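Local coordinates for protein transcriptional regulator, LacI family (Corynebacterium glutamicum, PDB 3H5T) that activates transcription of the inositol phosphate synthase gene in response to inositol, binds a palindromic promoter motif and probably regulates genes for inositol-derived cell wall components and mycothiol, at residues A[17-22]-A[42-47]; A[130-135]-A[152-157]; A[187-192]-A[268-273]. All coordinates share one frame; numbering follows the deposited sequence.

Interaction 1. Residues A[17-22]-A[42-47]; sequences AKLGIS and QRILDT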
loop_
_atom_site.group_PDB
_atom_site.type_symbol
_atom_site.label_atom_id
_atom_site.label_comp_id
_atom_site.label_asym_id
_atom_site.label_seq_id
_atom_site.Cartn_x
_atom_site.Cartn_y
_atom_site.Cartn_z
ATOM N N ALA A 17 -19.806 -33.714 -16.794
ATOM C CA ALA A 17 -21.021 -33.317 -17.498
ATOM C C ALA A 17 -20.812 -33.228 -19.000
ATOM O O ALA A 17 -21.641 -33.696 -19.776
ATOM C CB ALA A 17 -21.530 -31.980 -16.968
ATOM N N LYS A 18 -19.711 -32.622 -19.418
ATOM C CA LYS A 18 -19.445 -32.498 -20.843
ATOM C C LYS A 18 -19.271 -33.877 -21.500
ATOM O O LYS A 18 -19.546 -34.041 -22.693
ATOM C CB LYS A 18 -18.197 -31.634 -21.080
ATOM C CG LYS A 18 -17.866 -31.415 -22.554
ATOM C CD LYS A 18 -16.473 -30.805 -22.748
ATOM C CE LYS A 18 -16.072 -30.769 -24.237
ATOM N NZ LYS A 18 -14.680 -30.249 -24.484
ATOM N N LEU A 19 -18.837 -34.868 -20.721
ATOM C CA LEU A 19 -18.617 -36.213 -21.255
ATOM C C LEU A 19 -19.689 -37.235 -20.866
ATOM O O LEU A 19 -19.608 -38.410 -21.231
ATOM C CB LEU A 19 -17.246 -36.716 -20.807
ATOM C CG LEU A 19 -16.049 -35.905 -21.294
ATOM C CD1 LEU A 19 -14.836 -36.215 -20.445
ATOM C CD2 LEU A 19 -15.789 -36.218 -22.759
ATOM N N GLY A 20 -20.687 -36.793 -20.115
ATOM C CA GLY A 20 -21.728 -37.710 -19.701
ATOM C C GLY A 20 -21.249 -38.822 -18.778
ATOM O O GLY A 20 -21.804 -39.922 -18.795
ATOM N N ILE A 21 -20.215 -38.551 -17.982
ATOM C CA ILE A 21 -19.717 -39.541 -17.032
ATOM C C ILE A 21 -19.837 -38.969 -15.615
ATOM O O ILE A 21 -20.396 -37.887 -15.425
ATOM C CB ILE A 21 -18.239 -39.956 -17.327
ATOM C CG1 ILE A 21 -17.340 -38.722 -17.438
ATOM C CG2 ILE A 21 -18.170 -40.784 -18.609
ATOM C CD1 ILE A 21 -15.877 -39.067 -17.706
ATOM N N SER A 22 -19.330 -39.689 -14.619
ATOM C CA SER A 22 -19.411 -39.224 -13.235
ATOM C C SER A 22 -18.195 -38.394 -12.836
ATOM O O SER A 22 -17.138 -38.482 -13.463
ATOM C CB SER A 22 -19.553 -40.420 -12.292
ATOM O OG SER A 22 -20.796 -41.084 -12.497
ATOM N N GLN A 42 -7.598 -40.681 -21.574
ATOM C CA GLN A 42 -7.085 -39.697 -22.512
ATOM C C GLN A 42 -8.165 -38.671 -22.862
ATOM O O GLN A 42 -7.893 -37.470 -22.922
ATOM C CB GLN A 42 -6.588 -40.382 -23.785
ATOM C CG GLN A 42 -5.719 -39.473 -24.613
ATOM C CD GLN A 42 -4.570 -38.913 -23.790
ATOM O OE1 GLN A 42 -3.659 -39.646 -23.394
ATOM N NE2 GLN A 42 -4.616 -37.611 -23.513
ATOM N N ARG A 43 -9.387 -39.144 -23.090
ATOM C CA ARG A 43 -10.498 -38.249 -23.410
ATOM C C ARG A 43 -10.767 -37.264 -22.260
ATOM O O ARG A 43 -11.009 -36.078 -22.484
ATOM C CB ARG A 43 -11.764 -39.062 -23.704
ATOM C CG ARG A 43 -12.906 -38.231 -24.264
ATOM C CD ARG A 43 -14.122 -39.092 -24.517
ATOM N NE ARG A 43 -13.838 -40.134 -25.492
ATOM C CZ ARG A 43 -13.662 -39.914 -26.790
ATOM N NH1 ARG A 43 -13.745 -38.679 -27.279
ATOM N NH2 ARG A 43 -13.395 -40.933 -27.600
ATOM N N ILE A 44 -10.728 -37.763 -21.029
ATOM C CA ILE A 44 -10.952 -36.927 -19.857
ATOM C C ILE A 44 -9.822 -35.906 -19.737
ATOM O O ILE A 44 -10.064 -34.734 -19.460
ATOM C CB ILE A 44 -11.016 -37.788 -18.572
ATOM C CG1 ILE A 44 -12.326 -38.580 -18.555
ATOM C CG2 ILE A 44 -10.895 -36.904 -17.324
ATOM C CD1 ILE A 44 -12.342 -39.685 -17.538
ATOM N N LEU A 45 -8.593 -36.355 -19.963
ATOM C CA LEU A 45 -7.437 -35.473 -19.893
ATOM C C LEU A 45 -7.451 -34.393 -20.979
ATOM O O LEU A 45 -7.153 -33.229 -20.704
ATOM C CB LEU A 45 -6.150 -36.292 -19.994
ATOM C CG LEU A 45 -5.872 -37.226 -18.815
ATOM C CD1 LEU A 45 -4.491 -37.854 -18.993
ATOM C CD2 LEU A 45 -5.941 -36.442 -17.494
ATOM N N ASP A 46 -7.799 -34.771 -22.208
ATOM C CA ASP A 46 -7.844 -33.811 -23.304
ATOM C C ASP A 46 -8.984 -32.831 -23.105
ATOM O O ASP A 46 -8.839 -31.647 -23.398
ATOM C CB ASP A 46 -8.006 -34.519 -24.651
ATOM C CG ASP A 46 -6.812 -35.389 -25.002
ATOM O OD1 ASP A 46 -5.684 -35.089 -24.547
ATOM O OD2 ASP A 46 -7.002 -36.367 -25.748
ATOM N N THR A 47 -10.124 -33.322 -22.622
ATOM C CA THR A 47 -11.263 -32.450 -22.362
ATOM C C THR A 47 -10.857 -31.436 -21.280
ATOM O O THR A 47 -11.293 -30.289 -21.297
ATOM C CB THR A 47 -12.501 -33.255 -21.887
ATOM O OG1 THR A 47 -13.000 -34.054 -22.965
ATOM C CG2 THR A 47 -13.598 -32.328 -21.423
#
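Arg43 meets Leu19 through the aliphatic part of its chain, the first of three residues (Arg43, Ile44 and Thr47) by which segment 42-47 touches segment 17-22. With CG anti to the backbone N (chi1 -171°), Arg43 lays CG and CD across the CD2 methyl of Leu19, CD lying 3.8 Å from CD2; these methylene carbons make the contact, and the chain bends at chi3 beyond them. Ile44, itself buried, comes next. Its CG1 lies 3.9 Å from Leu19 CD1, and its CD1 is 3.6 Å from the CD1 end of Ile21, the two isoleucines meeting at a slant. Thr47, one turn beyond Arg43, splits its two branches between two partners. OG1 faces the fork of Leu19 and comes 3.5 Å from CD2, while it donates a hydrogen bond to Arg43 O within its own helix (2.9 Å from OG1 to O); the backbone N of Thr47 reaches the same carbonyl from the opposite face of its plane. The hydroxyl is thus satisfied although it borders a hydrocarbon group. CG2 meets the extended chain of Lys18, 3.5 Å from CD. Leu19 is therefore held among Arg43, Ile44 and Thr47, just before the Schellman motif at Gly20 that ends its helix and starts the turn of the helix-turn-helix. Helix 11-19 and that turn pack in this way on helix 38-50, the third helix of the LacI-type DNA-binding domain, while helix 23-31 completes the small core by placing Val26 against Ile21 and Ile44, and Ala29 against Ile44.

Interaction 2. Residues A[130-135]-A[152-157]; sequences DGVVIY and LPAVIA
Ile134 and Ile156 run alongside each other with their chains in the same direction, as one of the matched pairs of two parallel strands. From the Ile134 backbone the side chain starts at CB, 4.0 Å from Ile156 CG1 and also close to the carbonyl oxygen of Val155. CG1, anti to the carbonyl carbon (chi1 -66°), still skirts that oxygen, and the terminal CD1 borders both Ile156 CG1, at 4.1 Å, and the methyl of Ala154, 4.3 Å from Ala154 CB. Beyond the two strands, Ile144 and Ile147 of helix 142-150 touch this side chain as well. That helix links strand 132-135 to strand 154-157 in a beta-alpha-beta unit, the repeating element of the periplasmic-binding-protein-like core in LacI regulators. The strands are joined by four backbone hydrogen bonds: Val132 N to Pro153 O, Val155 N to Val132 O, Ile134 N to Val155 O (2.7 Å between N and O) and Ala157 N to Ile134 O. On the face shared with Ile134, Val132 CG1 sits 3.5 Å from Ala154 CB; the Leu152 side chain runs nearly perpendicular to that of Val132 and touches CG1 with CD2. On the other face Val133 CG2 packs 3.7 Å from Val155 CG1, with Leu332 of helix 321-336 over both. Farther along that face the methyl of Ala157 borders the edge of the Tyr135 ring, whose hydroxyl is hydrogen-bonded to Ser88 OG.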
loop_
_atom_site.group_PDB
_atom_site.type_symbol
_atom_site.label_atom_id
_atom_site.label_comp_id
_atom_site.label_asym_id
_atom_site.label_seq_id
_atom_site.Cartn_x
_atom_site.Cartn_y
_atom_site.Cartn_z
ATOM N N ASP A 130 16.751 -13.141 -6.091
ATOM C CA ASP A 130 17.181 -12.820 -7.449
ATOM C C ASP A 130 16.728 -11.412 -7.827
ATOM O O ASP A 130 17.155 -10.862 -8.840
ATOM C CB ASP A 130 16.583 -13.812 -8.459
ATOM C CG ASP A 130 17.012 -15.257 -8.210
ATOM O OD1 ASP A 130 18.231 -15.523 -8.099
ATOM O OD2 ASP A 130 16.118 -16.131 -8.142
ATOM N N GLY A 131 15.843 -10.845 -7.014
ATOM C CA GLY A 131 15.337 -9.513 -7.282
ATOM C C GLY A 131 14.634 -8.939 -6.069
ATOM O O GLY A 131 14.289 -9.669 -5.142
ATOM N N VAL A 132 14.410 -7.633 -6.067
ATOM C CA VAL A 132 13.757 -7.018 -4.928
ATOM C C VAL A 132 12.743 -5.936 -5.273
ATOM O O VAL A 132 12.986 -5.079 -6.114
ATOM C CB VAL A 132 14.800 -6.411 -3.961
ATOM C CG1 VAL A 132 15.619 -5.367 -4.682
ATOM C CG2 VAL A 132 14.100 -5.801 -2.737
ATOM N N VAL A 133 11.594 -5.996 -4.614
ATOM C CA VAL A 133 10.549 -4.998 -4.795
ATOM C C VAL A 133 10.745 -4.044 -3.630
ATOM O O VAL A 133 10.566 -4.432 -2.474
ATOM C CB VAL A 133 9.137 -5.625 -4.699
ATOM C CG1 VAL A 133 8.091 -4.528 -4.629
ATOM C CG2 VAL A 133 8.892 -6.538 -5.897
ATOM N N ILE A 134 11.148 -2.811 -3.917
ATOM C CA ILE A 134 11.357 -1.859 -2.845
ATOM C C ILE A 134 10.021 -1.236 -2.544
ATOM O O ILE A 134 9.398 -0.616 -3.412
ATOM C CB ILE A 134 12.396 -0.788 -3.224
ATOM C CG1 ILE A 134 13.770 -1.456 -3.375
ATOM C CG2 ILE A 134 12.458 0.279 -2.150
ATOM C CD1 ILE A 134 14.875 -0.561 -3.881
ATOM N N TYR A 135 9.574 -1.411 -1.308
ATOM C CA TYR A 135 8.280 -0.891 -0.914
ATOM C C TYR A 135 8.261 0.296 0.027
ATOM O O TYR A 135 8.600 0.179 1.200
ATOM C CB TYR A 135 7.439 -2.015 -0.305
ATOM C CG TYR A 135 6.081 -1.569 0.156
ATOM C CD1 TYR A 135 5.204 -0.917 -0.715
ATOM C CD2 TYR A 135 5.658 -1.803 1.463
ATOM C CE1 TYR A 135 3.926 -0.507 -0.290
ATOM C CE2 TYR A 135 4.388 -1.398 1.902
ATOM C CZ TYR A 135 3.531 -0.754 1.021
ATOM O OH TYR A 135 2.285 -0.369 1.452
ATOM N N LEU A 152 21.422 -5.593 -7.703
ATOM C CA LEU A 152 20.217 -6.418 -7.602
ATOM C C LEU A 152 19.065 -5.797 -8.394
ATOM O O LEU A 152 18.695 -4.648 -8.163
ATOM C CB LEU A 152 19.819 -6.554 -6.128
ATOM C CG LEU A 152 18.835 -7.635 -5.671
ATOM C CD1 LEU A 152 19.392 -9.018 -5.985
ATOM C CD2 LEU A 152 18.596 -7.486 -4.165
ATOM N N PRO A 153 18.497 -6.543 -9.355
ATOM C CA PRO A 153 17.386 -5.994 -10.140
ATOM C C PRO A 153 16.320 -5.496 -9.164
ATOM O O PRO A 153 15.900 -6.232 -8.269
ATOM C CB PRO A 153 16.906 -7.198 -10.951
ATOM C CG PRO A 153 18.149 -8.006 -11.131
ATOM C CD PRO A 153 18.801 -7.927 -9.765
ATOM N N ALA A 154 15.874 -4.260 -9.325
ATOM C CA ALA A 154 14.886 -3.750 -8.403
ATOM C C ALA A 154 13.842 -2.829 -9.003
ATOM O O ALA A 154 14.109 -2.073 -9.942
ATOM C CB ALA A 154 15.583 -3.056 -7.261
ATOM N N VAL A 155 12.642 -2.917 -8.445
ATOM C CA VAL A 155 11.524 -2.085 -8.852
ATOM C C VAL A 155 11.078 -1.359 -7.582
ATOM O O VAL A 155 11.101 -1.928 -6.490
ATOM C CB VAL A 155 10.353 -2.929 -9.389
ATOM C CG1 VAL A 155 9.890 -3.916 -8.323
ATOM C CG2 VAL A 155 9.199 -2.021 -9.773
ATOM N N ILE A 156 10.679 -0.104 -7.724
ATOM C CA ILE A 156 10.245 0.678 -6.578
ATOM C C ILE A 156 8.743 0.950 -6.619
ATOM O O ILE A 156 8.198 1.276 -7.675
ATOM C CB ILE A 156 10.997 2.035 -6.535
ATOM C CG1 ILE A 156 12.471 1.802 -6.206
ATOM C CG2 ILE A 156 10.353 2.971 -5.519
ATOM C CD1 ILE A 156 13.350 2.988 -6.535
ATOM N N ALA A 157 8.085 0.821 -5.467
ATOM C CA ALA A 157 6.651 1.091 -5.361
ATOM C C ALA A 157 6.413 2.222 -4.365
ATOM O O ALA A 157 6.983 2.233 -3.268
ATOM C CB ALA A 157 5.903 -0.156 -4.913
#

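Interaction 3. Residues A[187-192]-A[268-273]; sequences AGHRKI and DLTAVL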
loop_
_atom_site.group_PDB
_atom_site.type_symbol
_atom_site.label_atom_id
_atom_site.label_comp_id
_atom_site.label_asym_id
_atom_site.label_seq_id
_atom_site.Cartn_x
_atom_site.Cartn_y
_atom_site.Cartn_z
ATOM N N ALA A 187 -17.327 21.910 1.911
ATOM C CA ALA A 187 -18.281 21.811 3.015
ATOM C C ALA A 187 -18.068 22.997 3.957
ATOM O O ALA A 187 -18.567 23.018 5.078
ATOM C CB ALA A 187 -18.104 20.492 3.766
ATOM N N GLY A 188 -17.298 23.974 3.485
ATOM C CA GLY A 188 -17.046 25.176 4.259
ATOM C C GLY A 188 -16.101 25.099 5.440
ATOM O O GLY A 188 -16.109 25.995 6.285
ATOM N N HIS A 189 -15.284 24.055 5.519
ATOM C CA HIS A 189 -14.344 23.936 6.634
ATOM C C HIS A 189 -13.101 24.790 6.379
ATOM O O HIS A 189 -12.573 24.813 5.268
ATOM C CB HIS A 189 -13.943 22.471 6.830
ATOM C CG HIS A 189 -15.035 21.609 7.386
ATOM N ND1 HIS A 189 -15.196 21.392 8.739
ATOM C CD2 HIS A 189 -16.016 20.905 6.776
ATOM C CE1 HIS A 189 -16.225 20.590 8.937
ATOM N NE2 HIS A 189 -16.742 20.279 7.760
ATOM N N ARG A 190 -12.642 25.500 7.405
ATOM C CA ARG A 190 -11.456 26.347 7.278
ATOM C C ARG A 190 -10.481 26.084 8.427
ATOM O O ARG A 190 -9.292 26.367 8.323
ATOM C CB ARG A 190 -11.849 27.834 7.251
ATOM C CG ARG A 190 -12.698 28.257 6.049
ATOM C CD ARG A 190 -11.936 28.144 4.731
ATOM N NE ARG A 190 -12.750 28.528 3.575
ATOM C CZ ARG A 190 -13.831 27.869 3.159
ATOM N NH1 ARG A 190 -14.240 26.783 3.803
ATOM N NH2 ARG A 190 -14.507 28.297 2.098
ATOM N N LYS A 191 -10.995 25.561 9.533
ATOM C CA LYS A 191 -10.144 25.233 10.666
ATOM C C LYS A 191 -9.828 23.751 10.514
ATOM O O LYS A 191 -10.405 22.894 11.184
ATOM C CB LYS A 191 -10.868 25.511 11.987
ATOM C CG LYS A 191 -11.128 26.996 12.230
ATOM C CD LYS A 191 -11.230 27.317 13.714
ATOM C CE LYS A 191 -11.234 28.819 13.944
ATOM N NZ LYS A 191 -11.187 29.169 15.394
ATOM N N ILE A 192 -8.899 23.467 9.607
ATOM C CA ILE A 192 -8.506 22.103 9.293
ATOM C C ILE A 192 -7.150 21.703 9.862
ATOM O O ILE A 192 -6.217 22.496 9.898
ATOM C CB ILE A 192 -8.476 21.908 7.761
ATOM C CG1 ILE A 192 -9.797 22.398 7.159
ATOM C CG2 ILE A 192 -8.257 20.433 7.417
ATOM C CD1 ILE A 192 -9.777 22.545 5.656
ATOM N N ASP A 268 -10.768 23.602 18.485
ATOM C CA ASP A 268 -11.569 24.396 17.568
ATOM C C ASP A 268 -11.668 23.812 16.153
ATOM O O ASP A 268 -12.504 24.247 15.361
ATOM C CB ASP A 268 -10.994 25.809 17.504
ATOM C CG ASP A 268 -9.495 25.814 17.260
ATOM O OD1 ASP A 268 -8.749 25.266 18.106
ATOM O OD2 ASP A 268 -9.061 26.360 16.221
ATOM N N LEU A 269 -10.821 22.831 15.834
ATOM C CA LEU A 269 -10.832 22.222 14.503
ATOM C C LEU A 269 -12.177 21.588 14.157
ATOM O O LEU A 269 -12.806 20.924 14.987
ATOM C CB LEU A 269 -9.723 21.164 14.374
ATOM C CG LEU A 269 -8.252 21.611 14.375
ATOM C CD1 LEU A 269 -7.358 20.388 14.341
ATOM C CD2 LEU A 269 -7.964 22.510 13.181
ATOM N N THR A 270 -12.608 21.795 12.917
ATOM C CA THR A 270 -13.876 21.251 12.453
ATOM C C THR A 270 -13.669 20.049 11.533
ATOM O O THR A 270 -14.599 19.270 11.302
ATOM C CB THR A 270 -14.693 22.323 11.695
ATOM O OG1 THR A 270 -13.990 22.716 10.511
ATOM C CG2 THR A 270 -14.911 23.549 12.579
ATOM N N ALA A 271 -12.452 19.902 11.014
ATOM C CA ALA A 271 -12.135 18.795 10.115
ATOM C C ALA A 271 -10.680 18.364 10.221
ATOM O O ALA A 271 -9.812 19.167 10.570
ATOM C CB ALA A 271 -12.449 19.183 8.677
ATOM N N VAL A 272 -10.422 17.094 9.913
ATOM C CA VAL A 272 -9.070 16.549 9.954
ATOM C C VAL A 272 -8.796 15.725 8.701
ATOM O O VAL A 272 -9.478 14.728 8.449
ATOM C CB VAL A 272 -8.859 15.640 11.191
ATOM C CG1 VAL A 272 -7.567 14.838 11.045
ATOM C CG2 VAL A 272 -8.813 16.485 12.457
ATOM N N LEU A 273 -7.808 16.145 7.913
ATOM C CA LEU A 273 -7.441 15.414 6.703
ATOM C C LEU A 273 -6.247 14.514 7.000
ATOM O O LEU A 273 -5.196 14.987 7.422
ATOM C CB LEU A 273 -7.086 16.379 5.561
ATOM C CG LEU A 273 -6.608 15.714 4.263
ATOM C CD1 LEU A 273 -6.980 16.565 3.072
ATOM C CD2 LEU A 273 -5.108 15.474 4.317
#
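His189 and Thr270 are joined through ND1 and OG1, 2.5 Å apart with the ring edge turned to the hydroxyl; either atom could be the donor. Thr270 presents OG1 from the position between its backbone N and carbonyl carbon (chi1 64°). A second hydrogen bond runs from Thr270 N to Lys191 O, 3.0 Å between N and O, with the donor in the carbonyl plane. Together they tie the entry of strand 192-197 to that of strand 271-274, parallel neighbours in the smaller sheet of the periplasmic-binding-protein-like fold. The chain reaches this point through a Schellman motif at Gly188, which ends helix 178-186, and an inverse gamma turn centred on Lys191. Farther out, the extended Lys191 chain crosses Asp268 at about a right angle; its NZ forms a long salt bridge to Asp268 OD2 at 3.6 Å, and its CD lies 3.5 Å from Asp268 OD2. Packing surrounds these polar contacts. Ala271 CB sits 3.9 Å from the centroid of the His189 imidazole, a CH-pi contact over the face, whereas the hydroxyl is met at the edge. Leu184 of helix 178-186 touches both Ile192 and Ala271, the parallel-bridged pair. The CD2 methyl of Leu269 comes 3.2 Å from Lys191 O, and at the strand itself Ile192 CG2 lies 3.7 Å from Ala271 O.

The three contacts follow one another along the chain and none touches another. Interaction 1 belongs to the DNA-binding head, its centre about 44 Å from that of interaction 2 and about 65 Å from that of interaction 3. Interactions 2 and 3 both belong to the periplasmic-binding-protein-like, sugar-binding part of the chain, but interaction 2 joins strands of the seven-stranded beta-sheet and interaction 3 strands of the five-stranded one, with nearest atoms about 18 Å apart and on opposite sides of the chain's centre. In LacI regulators the effector lies between two such subdomains, so inositol or a related ligand would probably bind between these two beta-sheets.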